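Local atomic coordinates of DUF1254 domain-containing protein (PDB entry 3U07), a protein that is of unknown function but joins DUF1254 and DUF1214 regions in one chain, probably made with a signal peptide. Residues 77-82 with 165-170; 316-321 with 407-412; 335-340 with 429-434; 347-352 with 411-416. The protein carries 2 engineered substitutions. All coordinates share one frame; numbering follows the deposited sequence.

In the fold
Contacts 2 and 4 lie on the two sides of strand 408-417 and share Ile411 and Met412: its outer neighbour is strand 315-319, its inner one strand 347-354. Accordingly contact 2 is partly buried, with charged side chains at the sheet margin, whereas every touching residue of contact 4 is buried. Contact 3 closes an edge of the mixed sheet that contains strands 334-340 and 382-388, about 12 Å from contact 2 between centres, and is largely apolar. Contact 1 belongs to the DUF1254 region and rests on the Thr82 side chain and one weak backbone hydrogen bond. Its loop also meets contacts 2 and 4 through hydroxyl and carboxylate groups, so it links the two regions.

Contact 1. Residues 77-82 with 165-170; sequences TINNDT and MGRIMA
Thr82 and Met169 form one antiparallel, non-hydrogen-bonded bridge, their CA atoms 4.2 Å apart, where the loop 77-82 runs into its strand beside the end of strand 161-169. Next to it, Ala170 N donates to Asp81 O over 3.4 Å. The bond is weak because of its length, since its N-H...O angle of 165° is nearly straight.

Thr82 carries most of the side-chain contact, and its two branches divide the work. CG2 rests on the backbone of the selenomethionine Met169, 3.5 Å from its CA. OG1 turns instead to the aliphatic part of Arg167, 3.8 Å from CB and 3.9 Å from CD. A chi1 of 54° produces this split by setting OG1 between the backbone N and the carbonyl carbon. Beyond CG the Arg167 chain runs extended to its guanidinium, where NH1 comes 3.5 Å from Asn79 ND2. Both are N-H groups, and the amide and guanidinium planes stand 83° apart, so this is a crossing without a hydrogen bond. Asp81 contributes its carbonyl here, while its carboxylate is engaged by the other half of the protein: OD2 is hydrogen-bonded to both Tyr415 OH and Ser349 OG.

Strand 161-169 lies between strands 82-90 and 109-115 in an antiparallel sheet. Ile168 packs on Ala179 and Met183 of helix 173-183, and Ala170 on Ala176 of the same helix. From the loop, Asn79 touches Arg413 and Tyr415 of strand 408-417, so this corner joins the DUF1254 sheet to a DUF1214 strand.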
# COMPACT_ATOMS: atom_id res chain seq x y z
N THR A 77 9.95 5.37 -6.74
CA THR A 77 9.27 6.50 -6.11
C THR A 77 8.87 6.13 -4.68
O THR A 77 7.70 6.21 -4.31
CB THR A 77 8.00 6.91 -6.89
OG1 THR A 77 8.30 7.01 -8.29
CG2 THR A 77 7.48 8.25 -6.40
N ILE A 78 9.86 5.74 -3.88
CA ILE A 78 9.62 5.35 -2.49
C ILE A 78 9.84 6.47 -1.48
O ILE A 78 10.65 7.38 -1.69
CB ILE A 78 10.52 4.15 -2.09
CG1 ILE A 78 10.04 3.55 -0.77
CG2 ILE A 78 11.98 4.61 -1.99
CD1 ILE A 78 10.87 2.38 -0.27
N ASN A 79 9.11 6.38 -0.37
CA ASN A 79 9.14 7.35 0.73
C ASN A 79 10.51 7.74 1.26
O ASN A 79 11.38 6.90 1.45
CB ASN A 79 8.33 6.82 1.91
CG ASN A 79 6.85 6.70 1.62
OD1 ASN A 79 6.45 6.44 0.48
ND2 ASN A 79 6.03 6.87 2.65
N ASN A 80 10.68 9.04 1.50
CA ASN A 80 11.91 9.57 2.08
C ASN A 80 11.44 9.97 3.48
O ASN A 80 12.16 10.61 4.25
CB ASN A 80 12.39 10.80 1.30
CG ASN A 80 13.74 11.31 1.79
OD1 ASN A 80 14.66 10.53 2.04
ND2 ASN A 80 13.87 12.63 1.91
N ASP A 81 10.20 9.57 3.79
CA ASP A 81 9.56 9.88 5.06
C ASP A 81 9.68 8.81 6.15
O ASP A 81 9.78 9.15 7.33
CB ASP A 81 8.05 10.14 4.86
CG ASP A 81 7.76 11.13 3.73
OD1 ASP A 81 8.59 12.02 3.48
OD2 ASP A 81 6.68 11.01 3.11
N THR A 82 9.69 7.54 5.76
CA THR A 82 9.72 6.48 6.75
C THR A 82 10.63 5.28 6.50
O THR A 82 11.04 5.01 5.38
CB THR A 82 8.28 5.93 6.96
OG1 THR A 82 7.73 5.55 5.69
CG2 THR A 82 7.38 6.98 7.59
N MSE A 165 3.07 -4.67 6.42
CA MSE A 165 4.00 -3.58 6.17
C MSE A 165 3.95 -2.61 7.35
O MSE A 165 2.88 -2.15 7.74
CB MSE A 165 3.63 -2.82 4.89
CG MSE A 165 4.35 -1.48 4.71
SE MSE A 165 6.16 -1.57 4.01
CE MSE A 165 6.34 0.29 3.50
N GLY A 166 5.12 -2.32 7.91
CA GLY A 166 5.19 -1.39 9.02
C GLY A 166 6.04 -0.21 8.59
O GLY A 166 7.05 -0.38 7.91
N ARG A 167 5.61 1.00 8.96
CA ARG A 167 6.36 2.21 8.61
C ARG A 167 6.56 3.04 9.86
O ARG A 167 5.62 3.30 10.61
CB ARG A 167 5.60 3.05 7.58
CG ARG A 167 5.32 2.37 6.26
CD ARG A 167 4.53 3.30 5.34
NE ARG A 167 4.05 2.62 4.14
CZ ARG A 167 3.52 3.24 3.09
NH1 ARG A 167 3.40 4.56 3.09
NH2 ARG A 167 3.10 2.54 2.05
N ILE A 168 7.80 3.47 10.08
CA ILE A 168 8.14 4.31 11.22
C ILE A 168 8.89 5.55 10.75
O ILE A 168 9.96 5.44 10.16
CB ILE A 168 9.01 3.54 12.24
CG1 ILE A 168 8.24 2.32 12.77
CG2 ILE A 168 9.39 4.45 13.40
CD1 ILE A 168 9.05 1.42 13.68
N MSE A 169 8.31 6.72 11.00
CA MSE A 169 8.88 8.01 10.63
C MSE A 169 10.26 8.25 11.26
O MSE A 169 10.51 7.90 12.41
CB MSE A 169 7.94 9.14 11.05
CG MSE A 169 8.57 10.54 11.04
SE MSE A 169 7.73 11.84 12.25
CE MSE A 169 6.30 12.46 11.12
N ALA A 170 11.13 8.87 10.47
CA ALA A 170 12.48 9.23 10.88
C ALA A 170 12.78 10.47 10.04
O ALA A 170 12.84 10.39 8.81
CB ALA A 170 13.45 8.12 10.55

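Contact 2. Residues 316-321 with 407-412; sequences YRKSDF and PFYAIM
Arg317 with Met412 and Ser319 with Ala410 are the two hydrogen-bonded pairs of this antiparallel ladder, each closed by two backbone bonds. Met412 N reaches Arg317 O at 2.8 Å, and Ser319 N reaches Ala410 O at 2.9 Å.

Between these pairs, Lys318 and Ile411 face each other without hydrogen bonds. The Lys318 chain, extended beyond CG, rises from the face it shares with Ile411 and leans toward Tyr409 until NZ stands over a face of its ring, 4.0 Å from the centroid and only 11° off the ring normal. This is a cation-pi contact. At its base the lysine is pressed by Ile411, whose CD1 comes tightly to 3.4 Å from Lys318 CB. That same CD1 lies at the edge of the Tyr316 ring, 4.5 Å from CD2.

Asp320 brings OD1 to 3.2 Å from Tyr409 CB, with its carboxylate plane 80° from the ring; OD1 is held by a salt bridge to Lys327 and a hydrogen bond from Asn355.

Strand 315-319 is the outermost strand of its sheet within the chain, and strand 408-417 separates it from strand 347-354. On the opposite face from Lys318, Ser319 packs on Ile431 and Met412 on Met428.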
# COMPACT_ATOMS: atom_id res chain seq x y z
N TYR A 316 -1.71 10.90 -1.97
CA TYR A 316 -0.56 11.47 -2.66
C TYR A 316 -0.95 12.24 -3.90
O TYR A 316 -2.09 12.16 -4.38
CB TYR A 316 0.43 10.35 -3.03
CG TYR A 316 0.10 9.62 -4.31
CD1 TYR A 316 -1.11 8.93 -4.45
CD2 TYR A 316 0.97 9.65 -5.39
CE1 TYR A 316 -1.43 8.29 -5.65
CE2 TYR A 316 0.66 9.01 -6.59
CZ TYR A 316 -0.54 8.33 -6.71
OH TYR A 316 -0.86 7.72 -7.91
N ARG A 317 0.01 13.00 -4.41
CA ARG A 317 -0.16 13.78 -5.62
C ARG A 317 1.19 13.78 -6.32
O ARG A 317 2.24 13.71 -5.67
CB ARG A 317 -0.57 15.22 -5.30
CG ARG A 317 -1.99 15.36 -4.76
CD ARG A 317 -3.04 14.95 -5.80
NE ARG A 317 -4.38 15.29 -5.34
CZ ARG A 317 -5.11 14.55 -4.51
NH1 ARG A 317 -4.64 13.40 -4.04
NH2 ARG A 317 -6.32 14.96 -4.14
N LYS A 318 1.16 13.84 -7.64
CA LYS A 318 2.39 13.87 -8.42
C LYS A 318 2.32 15.02 -9.42
O LYS A 318 1.27 15.29 -10.01
CB LYS A 318 2.60 12.54 -9.15
CG LYS A 318 3.69 12.61 -10.21
CD LYS A 318 3.97 11.26 -10.86
CE LYS A 318 4.83 11.44 -12.10
NZ LYS A 318 5.56 10.20 -12.51
N SER A 319 3.45 15.69 -9.60
CA SER A 319 3.53 16.80 -10.54
C SER A 319 4.79 16.60 -11.38
O SER A 319 5.90 16.49 -10.86
CB SER A 319 3.60 18.13 -9.81
OG SER A 319 3.91 19.18 -10.70
N ASP A 320 4.59 16.54 -12.70
CA ASP A 320 5.68 16.34 -13.64
C ASP A 320 5.96 17.59 -14.48
O ASP A 320 7.01 17.70 -15.12
CB ASP A 320 5.31 15.18 -14.58
CG ASP A 320 6.48 14.26 -14.87
OD1 ASP A 320 7.60 14.54 -14.40
OD2 ASP A 320 6.28 13.25 -15.57
N PHE A 321 5.03 18.54 -14.45
CA PHE A 321 5.17 19.78 -15.23
C PHE A 321 5.01 21.05 -14.40
O PHE A 321 4.48 21.01 -13.28
CB PHE A 321 4.12 19.80 -16.35
CG PHE A 321 4.18 18.60 -17.26
CD1 PHE A 321 3.60 17.39 -16.87
CD2 PHE A 321 4.85 18.67 -18.48
CE1 PHE A 321 3.68 16.27 -17.69
CE2 PHE A 321 4.94 17.55 -19.30
CZ PHE A 321 4.36 16.35 -18.91
N PRO A 407 15.29 16.23 -15.99
CA PRO A 407 13.85 16.22 -15.75
C PRO A 407 13.57 15.54 -14.41
O PRO A 407 14.18 14.53 -14.08
CB PRO A 407 13.32 15.41 -16.94
CG PRO A 407 14.28 15.77 -18.03
CD PRO A 407 15.61 15.68 -17.32
N PHE A 408 12.65 16.11 -13.65
CA PHE A 408 12.30 15.56 -12.35
C PHE A 408 10.81 15.70 -12.11
O PHE A 408 10.11 16.39 -12.85
CB PHE A 408 13.05 16.30 -11.24
CG PHE A 408 12.63 17.75 -11.08
CD1 PHE A 408 11.60 18.10 -10.20
CD2 PHE A 408 13.26 18.76 -11.80
CE1 PHE A 408 11.21 19.43 -10.05
CE2 PHE A 408 12.88 20.10 -11.66
CZ PHE A 408 11.85 20.43 -10.78
N TYR A 409 10.31 15.01 -11.09
CA TYR A 409 8.91 15.14 -10.73
C TYR A 409 8.86 15.23 -9.22
O TYR A 409 9.80 14.83 -8.53
CB TYR A 409 8.06 13.97 -11.24
CG TYR A 409 8.47 12.59 -10.78
CD1 TYR A 409 9.47 11.89 -11.45
CD2 TYR A 409 7.83 11.97 -9.70
CE1 TYR A 409 9.82 10.59 -11.06
CE2 TYR A 409 8.17 10.68 -9.30
CZ TYR A 409 9.17 10.00 -9.99
OH TYR A 409 9.52 8.73 -9.60
N ALA A 410 7.77 15.78 -8.70
CA ALA A 410 7.62 15.93 -7.27
C ALA A 410 6.42 15.15 -6.80
O ALA A 410 5.37 15.16 -7.45
CB ALA A 410 7.46 17.42 -6.91
N ILE A 411 6.58 14.45 -5.68
CA ILE A 411 5.50 13.67 -5.09
C ILE A 411 5.13 14.27 -3.74
O ILE A 411 5.97 14.37 -2.85
CB ILE A 411 5.92 12.20 -4.83
CG1 ILE A 411 6.11 11.46 -6.16
CG2 ILE A 411 4.87 11.52 -3.95
CD1 ILE A 411 4.84 11.26 -6.96
N MSE A 412 3.88 14.70 -3.60
CA MSE A 412 3.44 15.26 -2.33
C MSE A 412 2.66 14.17 -1.59
O MSE A 412 1.80 13.51 -2.17
CB MSE A 412 2.56 16.49 -2.55
CG MSE A 412 2.29 17.29 -1.28
SE MSE A 412 1.48 19.03 -1.61
CE MSE A 412 2.66 19.60 -3.02

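Contact 3. Residues 335-340 with 429-434; sequences YVMRFK and PEIKVV
Met337, a selenomethionine, lies against Ile431 where segment 429-434 makes an antiparallel pairing with strand 334-340 at the edge of a mixed beta sheet. The two side chains run side by side and point the same way. From CB the chain steps to CG, which presses to a tight 3.3 Å from Ile431 CG2 and also lies 3.5 Å from Glu430 O. SE follows along the same methyl group, 3.5 Å from Ile431 CG2. The terminal CE, turned back by a bend at chi3 of -26°, is still 4.0 Å from that CG2. One isoleucine branch is thus lined by three successive atoms of Met337.

The pairing itself is short. Val336 and Lys432 exchange two backbone hydrogen bonds, with Val336 N 2.8 Å from Lys432 O, and the strand axes diverge from antiparallel, at 128°. At one end Tyr335 CE2 meets Val433 CG2 at 3.7 Å, their side chains crossing obliquely, while the Val434 side chain crosses that of Val336 at about a right angle. At the other end Pro429 leans on Phe339, its CG 3.5 Å from the phenylalanine CG. The Phe339 ring continues edge-to-face to Trp348, and Tyr335 OH is hydrogen-bonded to Asp329 N, which ties both aromatic side chains into the surrounding protein.

On its other side, strand 334-340 is bonded to strand 382-388. Where the direct ladder to 429-434 has opened, a water bridges the gap: its approach to Glu430 O is unusually short and so less certain, but it clearly accepts from Arg338 N at 2.9 Å.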
# COMPACT_ATOMS: atom_id res chain seq x y z
N TYR A 335 12.58 26.86 -9.63
CA TYR A 335 11.14 26.87 -9.44
C TYR A 335 10.75 27.30 -8.04
O TYR A 335 11.57 27.28 -7.12
CB TYR A 335 10.55 25.48 -9.71
CG TYR A 335 10.87 24.93 -11.08
CD1 TYR A 335 12.08 24.28 -11.33
CD2 TYR A 335 9.95 25.04 -12.12
CE1 TYR A 335 12.37 23.77 -12.60
CE2 TYR A 335 10.22 24.54 -13.38
CZ TYR A 335 11.43 23.90 -13.62
OH TYR A 335 11.70 23.40 -14.87
N VAL A 336 9.50 27.70 -7.89
CA VAL A 336 8.99 28.10 -6.59
C VAL A 336 7.56 27.57 -6.42
O VAL A 336 6.76 27.55 -7.35
CB VAL A 336 9.02 29.64 -6.39
CG1 VAL A 336 8.06 30.32 -7.34
CG2 VAL A 336 8.70 29.98 -4.94
N MSE A 337 7.28 27.12 -5.20
CA MSE A 337 5.99 26.56 -4.83
C MSE A 337 5.53 27.30 -3.58
O MSE A 337 6.22 27.30 -2.57
CB MSE A 337 6.20 25.09 -4.48
CG MSE A 337 5.16 24.13 -4.97
SE MSE A 337 5.71 22.33 -4.49
CE MSE A 337 7.60 22.56 -4.39
N ARG A 338 4.36 27.93 -3.63
CA ARG A 338 3.86 28.65 -2.47
C ARG A 338 2.40 28.27 -2.23
O ARG A 338 1.56 28.42 -3.11
CB ARG A 338 3.99 30.16 -2.69
CG ARG A 338 3.46 31.01 -1.56
CD ARG A 338 3.69 32.48 -1.89
NE ARG A 338 2.63 33.33 -1.36
CZ ARG A 338 2.55 33.74 -0.10
NH1 ARG A 338 3.46 33.38 0.79
NH2 ARG A 338 1.53 34.51 0.27
N PHE A 339 2.11 27.79 -1.02
CA PHE A 339 0.76 27.32 -0.71
C PHE A 339 0.45 27.28 0.78
O PHE A 339 1.35 27.21 1.62
CB PHE A 339 0.61 25.90 -1.24
CG PHE A 339 1.70 24.98 -0.75
CD1 PHE A 339 2.95 24.97 -1.36
CD2 PHE A 339 1.51 24.19 0.39
CE1 PHE A 339 3.99 24.19 -0.86
CE2 PHE A 339 2.55 23.41 0.90
CZ PHE A 339 3.79 23.42 0.28
N LYS A 340 -0.84 27.29 1.09
CA LYS A 340 -1.32 27.19 2.47
C LYS A 340 -1.11 25.73 2.90
O LYS A 340 -0.99 24.83 2.06
CB LYS A 340 -2.81 27.52 2.55
CG LYS A 340 -3.14 29.01 2.57
CD LYS A 340 -3.90 29.36 3.85
CE LYS A 340 -3.51 30.72 4.42
NZ LYS A 340 -4.32 31.85 3.88
N PRO A 429 -0.41 22.00 -5.16
CA PRO A 429 -0.00 23.37 -5.46
C PRO A 429 0.85 23.36 -6.73
O PRO A 429 1.59 22.41 -6.99
CB PRO A 429 0.77 23.78 -4.21
CG PRO A 429 0.04 23.03 -3.12
CD PRO A 429 -0.15 21.66 -3.75
N GLU A 430 0.75 24.42 -7.53
CA GLU A 430 1.50 24.49 -8.77
C GLU A 430 2.95 24.86 -8.52
O GLU A 430 3.26 25.51 -7.52
CB GLU A 430 0.87 25.53 -9.70
CG GLU A 430 -0.63 25.35 -9.91
CD GLU A 430 -1.20 26.28 -10.97
OE1 GLU A 430 -0.93 27.50 -10.91
OE2 GLU A 430 -1.92 25.80 -11.87
N ILE A 431 3.85 24.42 -9.39
CA ILE A 431 5.24 24.80 -9.23
C ILE A 431 5.54 25.71 -10.42
O ILE A 431 5.40 25.33 -11.58
CB ILE A 431 6.18 23.57 -9.11
CG1 ILE A 431 6.13 22.71 -10.37
CG2 ILE A 431 5.73 22.69 -7.94
CD1 ILE A 431 6.45 21.26 -10.06
N LYS A 432 5.92 26.94 -10.10
CA LYS A 432 6.19 27.95 -11.11
C LYS A 432 7.64 28.22 -11.38
O LYS A 432 8.48 28.12 -10.49
CB LYS A 432 5.53 29.27 -10.70
CG LYS A 432 4.09 29.13 -10.26
CD LYS A 432 3.49 30.49 -9.92
CE LYS A 432 2.07 30.34 -9.43
NZ LYS A 432 1.38 31.65 -9.33
N VAL A 433 7.94 28.57 -12.62
CA VAL A 433 9.29 28.92 -13.00
C VAL A 433 9.60 30.26 -12.35
O VAL A 433 8.73 31.13 -12.26
CB VAL A 433 9.41 29.04 -14.54
CG1 VAL A 433 10.70 29.78 -14.93
CG2 VAL A 433 9.38 27.66 -15.15
N VAL A 434 10.82 30.41 -11.86
CA VAL A 434 11.26 31.65 -11.23
C VAL A 434 12.10 32.41 -12.25
O VAL A 434 12.93 31.82 -12.93
CB VAL A 434 12.16 31.39 -10.01
CG1 VAL A 434 12.59 32.72 -9.40
CG2 VAL A 434 11.44 30.54 -9.00
O HOH W 1 2.57 27.29 -5.83

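Contact 4. Residues 347-352 with 411-416; sequences FWSVTI and IMRFYG
Phe347 and Tyr415 lay their rings over each other in an offset stack, centroids 4.1 Å apart and planes 16° from parallel. The overlap is toward the rims, Phe347 CZ lying 3.3 Å from Tyr415 CD2. With chi1 at 75°, the Phe347 ring is carried above the neighbouring strand. Phe347 O sits in the plane of the Tyr415 ring at its edge, and it also accepts from Tyr415 N at 3.0 Å. Phe347 O thus meets both the backbone N and the ring edge of Tyr415; the return bond, Phe347 N to Tyr415 O, is weak.

Farther along the same face, Arg413 passes Thr351 at a slant. OG1 of Thr351 meets the guanidinium at its edge, in plane, 3.6 Å from NH1, while Ile411 CG2 covers one guanidinium face. A water gathers these polar groups: it bonds Ser349 OG at 2.9 Å and Thr351 OG1, donates to Ile411 O, and accepts from Arg413 NH1 at 3.1 Å. Outside the pair, Ser349 OG and Tyr415 OH have Asp81 as their partner, and Tyr353 OH bonds Arg413 NH1.

The other face is apolar. Val350 and Met412 lie side by side, CG1 and CE 4.2 Å apart, and Trp348 and Phe414 point to the same side. Trp348 meets Tyr383 edge-to-face, and Val350 touches Leu401, both from the mixed sheet that contains strands 334-340 and 382-388.

With three hydrogen-bonded pairs in regular alternation, this is the central strand pair of a four-stranded antiparallel sheet, one face polar and aromatic, the other packed against a second sheet.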
# COMPACT_ATOMS: atom_id res chain seq x y z
N PHE A 347 0.91 14.87 9.05
CA PHE A 347 1.97 15.67 8.42
C PHE A 347 1.96 15.50 6.91
O PHE A 347 1.23 14.67 6.38
CB PHE A 347 3.34 15.27 8.98
CG PHE A 347 3.86 13.94 8.47
CD1 PHE A 347 4.74 13.89 7.39
CD2 PHE A 347 3.50 12.75 9.09
CE1 PHE A 347 5.27 12.67 6.95
CE2 PHE A 347 4.02 11.52 8.66
CZ PHE A 347 4.91 11.48 7.58
N TRP A 348 2.75 16.31 6.22
CA TRP A 348 2.84 16.22 4.77
C TRP A 348 4.27 16.45 4.31
O TRP A 348 5.12 16.88 5.09
CB TRP A 348 1.89 17.22 4.10
CG TRP A 348 2.08 18.63 4.54
CD1 TRP A 348 1.39 19.29 5.51
CD2 TRP A 348 3.02 19.57 4.00
NE1 TRP A 348 1.84 20.58 5.62
CE2 TRP A 348 2.84 20.78 4.71
CE3 TRP A 348 4.00 19.51 3.00
CZ2 TRP A 348 3.60 21.93 4.45
CZ3 TRP A 348 4.76 20.65 2.74
CH2 TRP A 348 4.55 21.84 3.46
N SER A 349 4.53 16.15 3.04
CA SER A 349 5.86 16.31 2.49
C SER A 349 5.83 16.33 0.96
O SER A 349 4.85 15.92 0.35
CB SER A 349 6.74 15.14 2.94
OG SER A 349 6.22 13.91 2.45
N VAL A 350 6.89 16.85 0.35
CA VAL A 350 7.00 16.86 -1.10
C VAL A 350 8.42 16.35 -1.34
O VAL A 350 9.38 16.85 -0.75
CB VAL A 350 6.78 18.29 -1.70
CG1 VAL A 350 6.11 19.18 -0.69
CG2 VAL A 350 8.07 18.88 -2.20
N THR A 351 8.54 15.34 -2.18
CA THR A 351 9.84 14.73 -2.46
C THR A 351 10.19 14.82 -3.95
O THR A 351 9.31 14.74 -4.80
CB THR A 351 9.85 13.24 -2.02
OG1 THR A 351 9.42 13.16 -0.65
CG2 THR A 351 11.24 12.64 -2.15
N ILE A 352 11.48 14.96 -4.24
CA ILE A 352 11.94 15.07 -5.61
C ILE A 352 12.54 13.77 -6.15
O ILE A 352 13.35 13.14 -5.48
CB ILE A 352 13.01 16.19 -5.75
CG1 ILE A 352 12.41 17.52 -5.29
CG2 ILE A 352 13.51 16.27 -7.18
CD1 ILE A 352 11.12 17.89 -6.01
N ILE A 411 6.58 14.45 -5.68
CA ILE A 411 5.50 13.67 -5.09
C ILE A 411 5.13 14.27 -3.74
O ILE A 411 5.97 14.37 -2.85
CB ILE A 411 5.92 12.20 -4.83
CG1 ILE A 411 6.11 11.46 -6.16
CG2 ILE A 411 4.87 11.52 -3.95
CD1 ILE A 411 4.84 11.26 -6.96
N MSE A 412 3.88 14.70 -3.60
CA MSE A 412 3.44 15.26 -2.33
C MSE A 412 2.66 14.17 -1.59
O MSE A 412 1.80 13.51 -2.17
CB MSE A 412 2.56 16.49 -2.55
CG MSE A 412 2.29 17.29 -1.28
SE MSE A 412 1.48 19.03 -1.61
CE MSE A 412 2.66 19.60 -3.02
N ARG A 413 2.98 13.98 -0.31
CA ARG A 413 2.31 12.96 0.48
C ARG A 413 1.52 13.58 1.63
O ARG A 413 1.98 14.54 2.27
CB ARG A 413 3.33 11.94 1.00
CG ARG A 413 3.97 11.13 -0.12
CD ARG A 413 4.91 10.06 0.41
NE ARG A 413 5.33 9.13 -0.64
CZ ARG A 413 6.40 9.29 -1.41
NH1 ARG A 413 7.18 10.35 -1.26
NH2 ARG A 413 6.68 8.40 -2.35
N PHE A 414 0.34 13.04 1.88
CA PHE A 414 -0.53 13.55 2.94
C PHE A 414 -0.92 12.42 3.89
O PHE A 414 -1.49 11.41 3.48
CB PHE A 414 -1.80 14.17 2.34
CG PHE A 414 -1.54 15.09 1.18
CD1 PHE A 414 -1.26 14.58 -0.09
CD2 PHE A 414 -1.60 16.48 1.35
CE1 PHE A 414 -1.05 15.44 -1.17
CE2 PHE A 414 -1.39 17.34 0.27
CZ PHE A 414 -1.11 16.82 -0.99
N TYR A 415 -0.60 12.60 5.17
CA TYR A 415 -0.90 11.60 6.19
C TYR A 415 -1.99 12.15 7.10
O TYR A 415 -1.77 13.12 7.82
CB TYR A 415 0.36 11.31 6.99
CG TYR A 415 1.48 10.77 6.13
CD1 TYR A 415 1.63 9.40 5.91
CD2 TYR A 415 2.38 11.63 5.50
CE1 TYR A 415 2.64 8.90 5.09
CE2 TYR A 415 3.39 11.14 4.68
CZ TYR A 415 3.51 9.78 4.47
OH TYR A 415 4.50 9.31 3.65
N GLY A 416 -3.17 11.53 7.05
CA GLY A 416 -4.28 11.98 7.86
C GLY A 416 -5.02 13.09 7.14
O GLY A 416 -5.54 14.03 7.76
O HOH W 2 6.81 13.28 -0.34